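Local coordinates for putative lipoprotein (Campylobacter jejuni subsp. jejuni, PDB 2G5G) that binds two cofacial hemes as a dimer and probably takes part in bacterial heme uptake or transport, at residues A[19-24]-A[258-263]; A[86-91]-A[141-146]; A[170-175]-A[188-193]. All blocks are in the same frame, centred on the assembly; numbering follows the deposited sequence.

Contact 1 of 3, residues A[19-24]-A[258-263]; sequences FYILDT and SDYVLI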
loop_
_atom_site.group_PDB
_atom_site.type_symbol
_atom_site.label_atom_id
_atom_site.label_comp_id
_atom_site.label_asym_id
_atom_site.label_seq_id
_atom_site.Cartn_x
_atom_site.Cartn_y
_atom_site.Cartn_z
ATOM N N PHE A 19 30.278 -4.356 -22.402
ATOM C CA PHE A 19 28.948 -4.160 -22.977
ATOM C C PHE A 19 29.008 -3.929 -24.472
ATOM O O PHE A 19 30.059 -3.614 -25.034
ATOM C CB PHE A 19 28.230 -2.967 -22.309
ATOM C CG PHE A 19 28.688 -1.623 -22.812
ATOM C CD1 PHE A 19 28.014 -0.980 -23.853
ATOM C CD2 PHE A 19 29.793 -0.993 -22.241
ATOM C CE1 PHE A 19 28.440 0.259 -24.316
ATOM C CE2 PHE A 19 30.235 0.259 -22.699
ATOM C CZ PHE A 19 29.565 0.887 -23.729
ATOM N N TYR A 20 27.855 -4.057 -25.125
ATOM C CA TYR A 20 27.736 -3.544 -26.476
ATOM C C TYR A 20 26.307 -3.003 -26.659
ATOM O O TYR A 20 25.480 -3.049 -25.737
ATOM C CB TYR A 20 28.131 -4.587 -27.531
ATOM C CG TYR A 20 27.248 -5.826 -27.564
ATOM C CD1 TYR A 20 26.166 -5.916 -28.446
ATOM C CD2 TYR A 20 27.520 -6.923 -26.744
ATOM C CE1 TYR A 20 25.367 -7.045 -28.486
ATOM C CE2 TYR A 20 26.717 -8.058 -26.771
ATOM C CZ TYR A 20 25.657 -8.113 -27.655
ATOM O OH TYR A 20 24.853 -9.217 -27.673
ATOM N N ILE A 21 26.055 -2.452 -27.828
ATOM C CA ILE A 21 24.777 -1.788 -28.119
ATOM C C ILE A 21 24.205 -2.345 -29.399
ATOM O O ILE A 21 24.917 -2.434 -30.391
ATOM C CB ILE A 21 24.992 -0.279 -28.347
ATOM C CG1 ILE A 21 25.672 0.359 -27.130
ATOM C CG2 ILE A 21 23.642 0.443 -28.705
ATOM C CD1 ILE A 21 26.283 1.694 -27.443
ATOM N N LEU A 22 22.920 -2.682 -29.384
ATOM C CA LEU A 22 22.198 -2.998 -30.592
ATOM C C LEU A 22 21.191 -1.906 -30.900
ATOM O O LEU A 22 20.485 -1.462 -30.019
ATOM C CB LEU A 22 21.403 -4.291 -30.426
ATOM C CG LEU A 22 22.131 -5.626 -30.339
ATOM C CD1 LEU A 22 21.075 -6.699 -30.110
ATOM C CD2 LEU A 22 22.898 -5.895 -31.635
ATOM N N ASP A 23 21.141 -1.512 -32.161
ATOM C CA ASP A 23 19.976 -0.874 -32.757
ATOM C C ASP A 23 18.891 -1.975 -32.775
ATOM O O ASP A 23 19.091 -3.035 -33.397
ATOM C CB ASP A 23 20.361 -0.470 -34.175
ATOM C CG ASP A 23 19.250 0.245 -34.919
ATOM O OD1 ASP A 23 18.069 -0.079 -34.728
ATOM O OD2 ASP A 23 19.571 1.117 -35.738
ATOM N N THR A 24 17.765 -1.770 -32.097
ATOM C CA THR A 24 16.755 -2.852 -32.037
ATOM C C THR A 24 15.936 -3.009 -33.346
ATOM O O THR A 24 15.261 -4.022 -33.537
ATOM C CB THR A 24 15.739 -2.651 -30.886
ATOM O OG1 THR A 24 14.998 -1.448 -31.140
ATOM C CG2 THR A 24 16.409 -2.643 -29.504
ATOM N N SER A 258 12.295 -0.891 -27.025
ATOM C CA SER A 258 13.193 0.265 -27.086
ATOM C C SER A 258 13.739 0.412 -28.521
ATOM O O SER A 258 13.437 -0.414 -29.367
ATOM C CB SER A 258 14.303 0.067 -26.045
ATOM O OG SER A 258 15.219 -0.945 -26.445
ATOM N N ASP A 259 14.501 1.468 -28.788
ATOM C CA ASP A 259 15.164 1.683 -30.086
ATOM C C ASP A 259 16.633 1.261 -30.066
ATOM O O ASP A 259 17.228 0.923 -31.114
ATOM C CB ASP A 259 15.043 3.160 -30.485
ATOM C CG ASP A 259 13.586 3.593 -30.581
ATOM O OD1 ASP A 259 12.855 2.991 -31.426
ATOM O OD2 ASP A 259 13.150 4.467 -29.790
ATOM N N TYR A 260 17.219 1.294 -28.879
ATOM C CA TYR A 260 18.595 0.823 -28.660
ATOM C C TYR A 260 18.591 0.021 -27.387
ATOM O O TYR A 260 17.787 0.295 -26.469
ATOM C CB TYR A 260 19.599 2.003 -28.556
ATOM C CG TYR A 260 19.673 2.802 -29.831
ATOM C CD1 TYR A 260 18.859 3.943 -30.006
ATOM C CD2 TYR A 260 20.496 2.409 -30.884
ATOM C CE1 TYR A 260 18.905 4.670 -31.187
ATOM C CE2 TYR A 260 20.545 3.135 -32.083
ATOM C CZ TYR A 260 19.733 4.259 -32.220
ATOM O OH TYR A 260 19.692 4.993 -33.384
ATOM N N VAL A 261 19.487 -0.975 -27.291
ATOM C CA VAL A 261 19.575 -1.696 -26.048
ATOM C C VAL A 261 21.048 -1.911 -25.742
ATOM O O VAL A 261 21.852 -2.201 -26.630
ATOM C CB VAL A 261 18.674 -3.009 -26.044
ATOM C CG1 VAL A 261 19.068 -3.939 -27.170
ATOM C CG2 VAL A 261 18.684 -3.693 -24.676
ATOM N N LEU A 262 21.406 -1.673 -24.485
ATOM C CA LEU A 262 22.754 -1.954 -24.027
ATOM C C LEU A 262 22.748 -3.326 -23.431
ATOM O O LEU A 262 21.899 -3.640 -22.610
ATOM C CB LEU A 262 23.227 -0.923 -22.994
ATOM C CG LEU A 262 23.926 0.257 -23.651
ATOM C CD1 LEU A 262 22.828 1.163 -24.247
ATOM C CD2 LEU A 262 24.770 1.052 -22.601
ATOM N N ILE A 263 23.694 -4.144 -23.869
ATOM C CA ILE A 263 23.727 -5.558 -23.493
ATOM C C ILE A 263 25.057 -5.775 -22.789
ATOM O O ILE A 263 26.104 -5.413 -23.326
ATOM C CB ILE A 263 23.600 -6.497 -24.721
ATOM C CG1 ILE A 263 22.220 -6.325 -25.381
ATOM C CG2 ILE A 263 23.807 -7.973 -24.301
ATOM C CD1 ILE A 263 22.110 -6.942 -26.754
HETATM O O HOH W 1 20.909 3.386 -35.469
HETATM O O HOH W 2 16.991 2.499 -33.531
#
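The Tyr-20 ring lies with one face over Ile-263, whose CB sits 4.1 Å from the ring centroid and 17° off the normal, a CH-pi contact displaced toward the rim. Tyr-20 CG stands between its backbone N and carbonyl carbon (chi1 63°), which swings the ring back over the neighbouring strand; Ile-263 CG2 and CD1 reach the phenol end, and Ile-263 CD1 lies 3.5 Å from Leu-22 CD1. Phe-19 receives Ile-21 CG1 at its edge, in plane, while Leu-262 CD2 approaches the same ring obliquely. The third ring, Tyr-260, has a water over one face, near the rim; this water donates to Asp-259 O and, weakly, to Asp-23 OD1, which also accepts from His-25 N. A second water bridges Asp-23 OD2 and Tyr-260 OH. Strands 19-23 and 260-264 are antiparallel neighbours in the mixed sheet, the first and last strands of the chain, with 260-264 running parallel to strand 243-248. Tyr-20 with Ile-263 and Leu-22 with Val-261 are the hydrogen-bonded pairs, the straightest bond being Ile-263 N to Tyr-20 O (2.8 Å, 171°). Tyr-20, Leu-22, Val-261 and Ile-263 share one face; Ile-21 and Leu-262 lie side by side on the other, where Met-35 of helix 32-39 touches Ile-21 and Tyr-260. Past the strand end, Thr-24 N donates to Asp-259 O from above the carbonyl plane, and Thr-24 OG1 donates to Ser-258 O at 2.6 Å. Asp-259 OD1 is held by His-25 NE2 and a salt bridge to Lys-226, OD2 by Val-245 N.

Contact 2 of 3, residues A[86-91]-A[141-146]; sequences ASTEQN and NLSRSE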
loop_
_atom_site.group_PDB
_atom_site.type_symbol
_atom_site.label_atom_id
_atom_site.label_comp_id
_atom_site.label_asym_id
_atom_site.label_seq_id
_atom_site.Cartn_x
_atom_site.Cartn_y
_atom_site.Cartn_z
ATOM N N ALA A 86 8.855 14.059 -8.071
ATOM C CA ALA A 86 7.533 14.445 -8.535
ATOM C C ALA A 86 7.541 15.788 -9.265
ATOM O O ALA A 86 8.336 16.668 -8.927
ATOM C CB ALA A 86 6.527 14.480 -7.366
ATOM N N SER A 87 6.640 15.935 -10.242
ATOM C CA SER A 87 6.520 17.180 -11.039
ATOM C C SER A 87 6.010 18.357 -10.181
ATOM O O SER A 87 6.299 19.523 -10.468
ATOM C CB SER A 87 5.599 16.959 -12.239
ATOM O OG SER A 87 4.263 16.781 -11.832
ATOM N N THR A 88 5.246 18.025 -9.140
ATOM C CA THR A 88 4.812 18.983 -8.093
ATOM C C THR A 88 5.971 19.672 -7.355
ATOM O O THR A 88 5.768 20.701 -6.707
ATOM C CB THR A 88 3.943 18.277 -7.020
ATOM O OG1 THR A 88 4.670 17.158 -6.485
ATOM C CG2 THR A 88 2.642 17.808 -7.612
ATOM N N GLU A 89 7.170 19.104 -7.450
ATOM C CA GLU A 89 8.363 19.610 -6.778
ATOM C C GLU A 89 9.113 20.675 -7.587
ATOM O O GLU A 89 10.126 21.181 -7.131
ATOM C CB GLU A 89 9.319 18.442 -6.509
ATOM C CG GLU A 89 9.973 18.424 -5.144
ATOM C CD GLU A 89 8.975 18.162 -4.018
ATOM O OE1 GLU A 89 7.910 17.553 -4.276
ATOM O OE2 GLU A 89 9.251 18.568 -2.880
ATOM N N GLN A 90 8.639 21.003 -8.786
ATOM C CA GLN A 90 9.445 21.792 -9.721
ATOM C C GLN A 90 9.872 23.170 -9.196
ATOM O O GLN A 90 11.036 23.572 -9.352
ATOM C CB GLN A 90 8.777 21.909 -11.097
ATOM C CG GLN A 90 9.768 22.285 -12.201
ATOM C CD GLN A 90 10.929 21.321 -12.290
ATOM O OE1 GLN A 90 10.731 20.099 -12.285
ATOM N NE2 GLN A 90 12.147 21.851 -12.385
ATOM N N ASN A 91 8.949 23.882 -8.562
ATOM C CA ASN A 91 9.308 25.181 -7.960
ATOM C C ASN A 91 10.508 25.042 -7.054
ATOM O O ASN A 91 11.466 25.790 -7.178
ATOM C CB ASN A 91 8.128 25.784 -7.206
ATOM C CG ASN A 91 7.038 26.272 -8.133
ATOM O OD1 ASN A 91 7.297 26.625 -9.298
ATOM N ND2 ASN A 91 5.799 26.311 -7.626
ATOM N N ASN A 141 7.315 12.809 -12.186
ATOM C CA ASN A 141 6.324 11.852 -11.675
ATOM C C ASN A 141 5.130 12.462 -10.897
ATOM O O ASN A 141 5.092 13.663 -10.582
ATOM C CB ASN A 141 7.072 10.865 -10.759
ATOM C CG ASN A 141 6.502 9.434 -10.805
ATOM O OD1 ASN A 141 5.374 9.208 -11.222
ATOM N ND2 ASN A 141 7.308 8.476 -10.365
ATOM N N LEU A 142 4.159 11.609 -10.594
ATOM C CA LEU A 142 3.119 11.870 -9.591
ATOM C C LEU A 142 3.713 12.124 -8.198
ATOM O O LEU A 142 4.748 11.564 -7.867
ATOM C CB LEU A 142 2.240 10.621 -9.463
ATOM C CG LEU A 142 0.875 10.514 -10.147
ATOM C CD1 LEU A 142 0.638 11.457 -11.324
ATOM C CD2 LEU A 142 0.590 9.043 -10.493
ATOM N N SER A 143 3.039 12.930 -7.375
ATOM C CA SER A 143 3.381 12.996 -5.942
ATOM C C SER A 143 2.808 11.775 -5.184
ATOM O O SER A 143 1.903 11.117 -5.676
ATOM C CB SER A 143 2.822 14.277 -5.312
ATOM O OG SER A 143 1.416 14.274 -5.371
ATOM N N ARG A 144 3.352 11.486 -4.001
ATOM C CA ARG A 144 2.771 10.506 -3.041
ATOM C C ARG A 144 1.279 10.716 -2.857
ATOM O O ARG A 144 0.488 9.775 -2.958
ATOM C CB ARG A 144 3.437 10.625 -1.663
ATOM C CG ARG A 144 4.880 10.147 -1.576
ATOM C CD ARG A 144 4.965 8.680 -1.180
ATOM N NE ARG A 144 6.333 8.290 -0.838
ATOM C CZ ARG A 144 6.867 8.416 0.378
ATOM N NH1 ARG A 144 6.162 8.931 1.386
ATOM N NH2 ARG A 144 8.117 8.040 0.593
ATOM N N SER A 145 0.902 11.967 -2.593
ATOM C CA SER A 145 -0.491 12.365 -2.378
ATOM C C SER A 145 -1.343 12.082 -3.597
ATOM O O SER A 145 -2.488 11.627 -3.471
ATOM C CB SER A 145 -0.569 13.857 -2.044
ATOM O OG SER A 145 0.649 14.269 -1.433
ATOM N N GLU A 146 -0.795 12.376 -4.785
ATOM C CA GLU A 146 -1.481 12.060 -6.034
ATOM C C GLU A 146 -1.691 10.542 -6.186
ATOM O O GLU A 146 -2.753 10.098 -6.618
ATOM C CB GLU A 146 -0.714 12.633 -7.247
ATOM C CG GLU A 146 -1.234 14.010 -7.703
ATOM C CD GLU A 146 -0.270 14.755 -8.621
ATOM O OE1 GLU A 146 -0.731 15.701 -9.283
ATOM O OE2 GLU A 146 0.930 14.411 -8.644
#
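Ser-87 N donates to Asn-141 O in a short, nearly straight bond (2.8 Å, 170°), lying in the carbonyl plane and on a lone pair. The same oxygen takes a CA-H contact from Ala-86 at 3.3 Å between Ala-86 CA and Asn-141 O, while the Ala-86 methyl rests against Leu-142 O and the backbone of Ser-143. Farther out, Thr-88 leans on the start of helix 144-151: its OG1 lies 3.6 Å from Ser-143 CB, and its CG2 comes from the opposite direction to Glu-146, meeting OE2. Ser-143 N donates to Glu-146 OE2 on the lone pair away from the other oxygen (2.9 Å), and Glu-146 N returns a bond to Ser-143 OG; with chi1 at 63° the Ser-143 hydroxyl oxygen is held under Glu-146 N, to accept it. Arg-203 of helix 187-210 holds Glu-146 OE1 in a salt bridge. Asn-141 is tied down as well, its ND2 by Glu-83 O and its OD1 by Leu-142 N. The exchange between Ser-143 and Glu-146 is a capping box, with Ser-143 as N-cap of helix 144-151, set where the parallel edge strand 137-141 runs out beside the chain leaving strand 78-82.

Contact 3 of 3, residues A[170-175]-A[188-193]; sequences QLFDII and ELLDKL. With HEM (protoporphyrin IX containing Fe), chain B.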
loop_
_atom_site.group_PDB
_atom_site.type_symbol
_atom_site.label_atom_id
_atom_site.label_comp_id
_atom_site.label_asym_id
_atom_site.label_seq_id
_atom_site.Cartn_x
_atom_site.Cartn_y
_atom_site.Cartn_z
ATOM N N GLN A 170 -1.157 -6.404 -20.037
ATOM C CA GLN A 170 0.284 -6.624 -19.950
ATOM C C GLN A 170 0.814 -6.056 -18.646
ATOM O O GLN A 170 1.662 -6.664 -18.016
ATOM C CB GLN A 170 1.053 -6.019 -21.131
ATOM C CG GLN A 170 0.839 -6.736 -22.469
ATOM C CD GLN A 170 1.447 -5.956 -23.636
ATOM O OE1 GLN A 170 0.758 -5.199 -24.318
ATOM N NE2 GLN A 170 2.742 -6.132 -23.851
ATOM N N LEU A 171 0.326 -4.872 -18.269
ATOM C CA LEU A 171 0.719 -4.246 -17.015
ATOM C C LEU A 171 0.230 -5.074 -15.810
ATOM O O LEU A 171 0.943 -5.227 -14.827
ATOM C CB LEU A 171 0.177 -2.810 -16.944
ATOM C CG LEU A 171 1.017 -1.727 -17.678
ATOM C CD1 LEU A 171 0.327 -0.377 -17.584
ATOM C CD2 LEU A 171 2.447 -1.629 -17.158
ATOM N N PHE A 172 -0.994 -5.575 -15.902
ATOM C CA PHE A 172 -1.571 -6.489 -14.887
ATOM C C PHE A 172 -0.632 -7.658 -14.568
ATOM O O PHE A 172 -0.282 -7.875 -13.402
ATOM C CB PHE A 172 -2.915 -7.004 -15.383
ATOM C CG PHE A 172 -3.720 -7.742 -14.337
ATOM C CD1 PHE A 172 -4.715 -7.083 -13.614
ATOM C CD2 PHE A 172 -3.488 -9.097 -14.084
ATOM C CE1 PHE A 172 -5.466 -7.767 -12.636
ATOM C CE2 PHE A 172 -4.231 -9.792 -13.112
ATOM C CZ PHE A 172 -5.220 -9.124 -12.392
ATOM N N ASP A 173 -0.193 -8.373 -15.610
ATOM C CA ASP A 173 0.647 -9.576 -15.449
ATOM C C ASP A 173 2.057 -9.251 -15.005
ATOM O O ASP A 173 2.692 -10.026 -14.283
ATOM C CB ASP A 173 0.731 -10.397 -16.750
ATOM C CG ASP A 173 -0.628 -10.865 -17.267
ATOM O OD1 ASP A 173 -1.625 -10.960 -16.502
ATOM O OD2 ASP A 173 -0.689 -11.152 -18.477
ATOM N N ILE A 174 2.576 -8.114 -15.467
ATOM C CA ILE A 174 3.906 -7.668 -15.040
ATOM C C ILE A 174 3.932 -7.376 -13.534
ATOM O O ILE A 174 4.864 -7.757 -12.826
ATOM C CB ILE A 174 4.347 -6.403 -15.822
ATOM C CG1 ILE A 174 4.829 -6.789 -17.224
ATOM C CG2 ILE A 174 5.448 -5.656 -15.068
ATOM C CD1 ILE A 174 4.980 -5.604 -18.200
ATOM N N ILE A 175 2.906 -6.678 -13.064
ATOM C CA ILE A 175 2.839 -6.253 -11.679
ATOM C C ILE A 175 2.534 -7.464 -10.793
ATOM O O ILE A 175 3.137 -7.641 -9.724
ATOM C CB ILE A 175 1.801 -5.126 -11.499
ATOM C CG1 ILE A 175 2.261 -3.856 -12.261
ATOM C CG2 ILE A 175 1.627 -4.795 -10.015
ATOM C CD1 ILE A 175 1.194 -2.767 -12.353
ATOM N N GLU A 188 -8.483 -6.891 -7.224
ATOM C CA GLU A 188 -8.849 -5.501 -7.008
ATOM C C GLU A 188 -7.613 -4.647 -6.767
ATOM O O GLU A 188 -7.512 -3.532 -7.298
ATOM C CB GLU A 188 -9.869 -5.368 -5.872
ATOM C CG GLU A 188 -11.303 -5.549 -6.355
ATOM C CD GLU A 188 -12.323 -5.740 -5.219
ATOM O OE1 GLU A 188 -12.065 -6.540 -4.284
ATOM O OE2 GLU A 188 -13.400 -5.091 -5.283
ATOM N N LEU A 189 -6.678 -5.194 -5.991
ATOM C CA LEU A 189 -5.383 -4.577 -5.757
ATOM C C LEU A 189 -4.586 -4.372 -7.059
ATOM O O LEU A 189 -4.016 -3.297 -7.276
ATOM C CB LEU A 189 -4.550 -5.406 -4.767
ATOM C CG LEU A 189 -3.106 -4.920 -4.588
ATOM C CD1 LEU A 189 -3.068 -3.529 -3.964
ATOM C CD2 LEU A 189 -2.284 -5.904 -3.783
ATOM N N LEU A 190 -4.548 -5.404 -7.905
ATOM C CA LEU A 190 -3.739 -5.368 -9.121
ATOM C C LEU A 190 -4.280 -4.341 -10.111
ATOM O O LEU A 190 -3.498 -3.641 -10.761
ATOM C CB LEU A 190 -3.600 -6.757 -9.753
ATOM C CG LEU A 190 -2.594 -7.711 -9.108
ATOM C CD1 LEU A 190 -2.853 -9.154 -9.565
ATOM C CD2 LEU A 190 -1.148 -7.294 -9.382
ATOM N N ASP A 191 -5.602 -4.223 -10.195
ATOM C CA ASP A 191 -6.225 -3.236 -11.062
ATOM C C ASP A 191 -5.928 -1.807 -10.583
ATOM O O ASP A 191 -5.868 -0.890 -11.396
ATOM C CB ASP A 191 -7.742 -3.443 -11.164
ATOM C CG ASP A 191 -8.141 -4.593 -12.117
ATOM O OD1 ASP A 191 -7.299 -5.094 -12.909
ATOM O OD2 ASP A 191 -9.330 -4.997 -12.068
ATOM N N LYS A 192 -5.754 -1.634 -9.269
ATOM C CA LYS A 192 -5.411 -0.341 -8.696
ATOM C C LYS A 192 -3.962 0.017 -9.026
ATOM O O LYS A 192 -3.662 1.164 -9.353
ATOM C CB LYS A 192 -5.580 -0.353 -7.171
ATOM C CG LYS A 192 -6.988 -0.152 -6.657
ATOM C CD LYS A 192 -6.943 -0.048 -5.141
ATOM C CE LYS A 192 -8.231 -0.558 -4.475
ATOM N NZ LYS A 192 -8.002 -0.676 -2.990
ATOM N N LEU A 193 -3.080 -0.966 -8.902
ATOM C CA LEU A 193 -1.677 -0.802 -9.213
ATOM C C LEU A 193 -1.462 -0.544 -10.718
ATOM O O LEU A 193 -0.602 0.252 -11.086
ATOM C CB LEU A 193 -0.861 -2.007 -8.734
ATOM C CG LEU A 193 -0.833 -2.301 -7.225
ATOM C CD1 LEU A 193 0.212 -3.385 -6.895
ATOM C CD2 LEU A 193 -0.590 -1.052 -6.379
HETATM C CHA HEM B . -4.226 -1.888 2.014
HETATM C CHB HEM B . -2.517 2.291 0.106
HETATM C CHC HEM B . 0.508 -0.126 -2.807
HETATM C CHD HEM B . -1.091 -4.302 -0.859
HETATM C C1A HEM B . -4.041 -0.540 1.731
HETATM C C2A HEM B . -4.791 0.569 2.309
HETATM C C3A HEM B . -4.313 1.710 1.779
HETATM C C4A HEM B . -3.245 1.379 0.858
HETATM C CMA HEM B . -4.792 3.147 2.084
HETATM C CAA HEM B . -5.942 0.428 3.343
HETATM C CBA HEM B . -5.381 0.183 4.745
HETATM C CGA HEM B . -6.331 -0.576 5.673
HETATM O O1A HEM B . -7.582 -0.528 5.474
HETATM O O2A HEM B . -5.827 -1.236 6.630
HETATM C C1B HEM B . -1.633 2.023 -0.923
HETATM C C2B HEM B . -1.109 2.966 -1.902
HETATM C C3B HEM B . -0.271 2.307 -2.715
HETATM C C4B HEM B . -0.225 0.914 -2.274
HETATM C CMB HEM B . -1.471 4.464 -1.990
HETATM C CAB HEM B . 0.503 2.940 -3.905
HETATM C CBB HEM B . 1.431 2.247 -4.580
HETATM C C1C HEM B . 0.353 -1.467 -2.513
HETATM C C2C HEM B . 1.102 -2.560 -3.107
HETATM C C3C HEM B . 0.662 -3.704 -2.564
HETATM C C4C HEM B . -0.386 -3.382 -1.609
HETATM C CMC HEM B . 2.216 -2.409 -4.170
HETATM C CAC HEM B . 1.162 -5.134 -2.885
HETATM C CBC HEM B . 2.458 -5.453 -2.787
HETATM C C1D HEM B . -2.073 -4.090 0.089
HETATM C C2D HEM B . -2.732 -5.122 0.862
HETATM C C3D HEM B . -3.718 -4.376 1.772
HETATM C C4D HEM B . -3.549 -2.964 1.455
HETATM C CMD HEM B . -2.489 -6.646 0.781
HETATM C CAD HEM B . -4.680 -5.006 2.809
HETATM C CBD HEM B . -4.424 -4.362 4.170
HETATM C CGD HEM B . -4.070 -5.403 5.205
HETATM O O1D HEM B . -2.870 -5.496 5.574
HETATM O O2D HEM B . -4.984 -6.139 5.671
HETATM N NA HEM B . -3.110 -0.006 0.842
HETATM N NB HEM B . -1.062 0.791 -1.185
HETATM N NC HEM B . -0.542 -2.010 -1.596
HETATM N ND HEM B . -2.584 -2.859 0.469
HETATM FE FE HEM B . -1.925 -1.028 -0.535
#
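Asp-191 OD1 meets the edge of the Phe-172 ring close to its plane, 3.3 Å from Phe-172 CE1 and equally near CD1, so the carboxylate oxygen faces the ring's C-H bonds. The carboxylate and ring planes stand 60° apart. Phe-172 CG is carried anti to the backbone N (chi1 -169°), sending the ring out toward helix 187-210, and the Phe-172 and Leu-190 side chains cross at about a right angle. Leu-190 CB comes obliquely at 3.6 Å from Phe-172 CE1, and Leu-190 CD1 touches the CZ end. Segments 170-175 and 188-193, parts of helices 165-179 and 187-210, bring their axes to 9.3 Å with 114° between their N-to-C directions; the packing sets the heme-lining helix of this ChaN-family protein against the preceding one. One turn on, Ile-175 rests its CG2 against two leucines, 3.8 Å from Leu-190 CD2 and 3.7 Å from Leu-193 CD1. Leu-193 CD1 also lies 3.5 Å from the heme methyl CMC. Leu-189 also faces the porphyrin, its CD2 3.5 Å from the meso carbon CHD. Both belong to the heme pocket, with Leu-181, Ile-196 and Tyr-151; Lys-192 makes a cation-pi contact with Tyr-151, and Lys-200 of the second subunit hydrogen-bonds to the heme.

In the fold
Contacts 1 and 3 are buried, whereas contact 2 is only partly so. Contact 1 pairs the first and last strands by backbone bonds, and the other two are nested in the long loop it closes; contacts 1 and 2 lie on opposite sides of the chain's centre, their centres about 31 Å apart. Contact 2, at the far edge of the sheet, depends on one backbone bond and polar capping, while contact 3 is mostly apolar helix packing. Helix 187-210 links these two, supplying Arg-203 to contact 2 and a whole segment to contact 3. Contact 3 touches the heme directly; in contact 2 the Asn-141 side chain comes within about 6 Å of a heme.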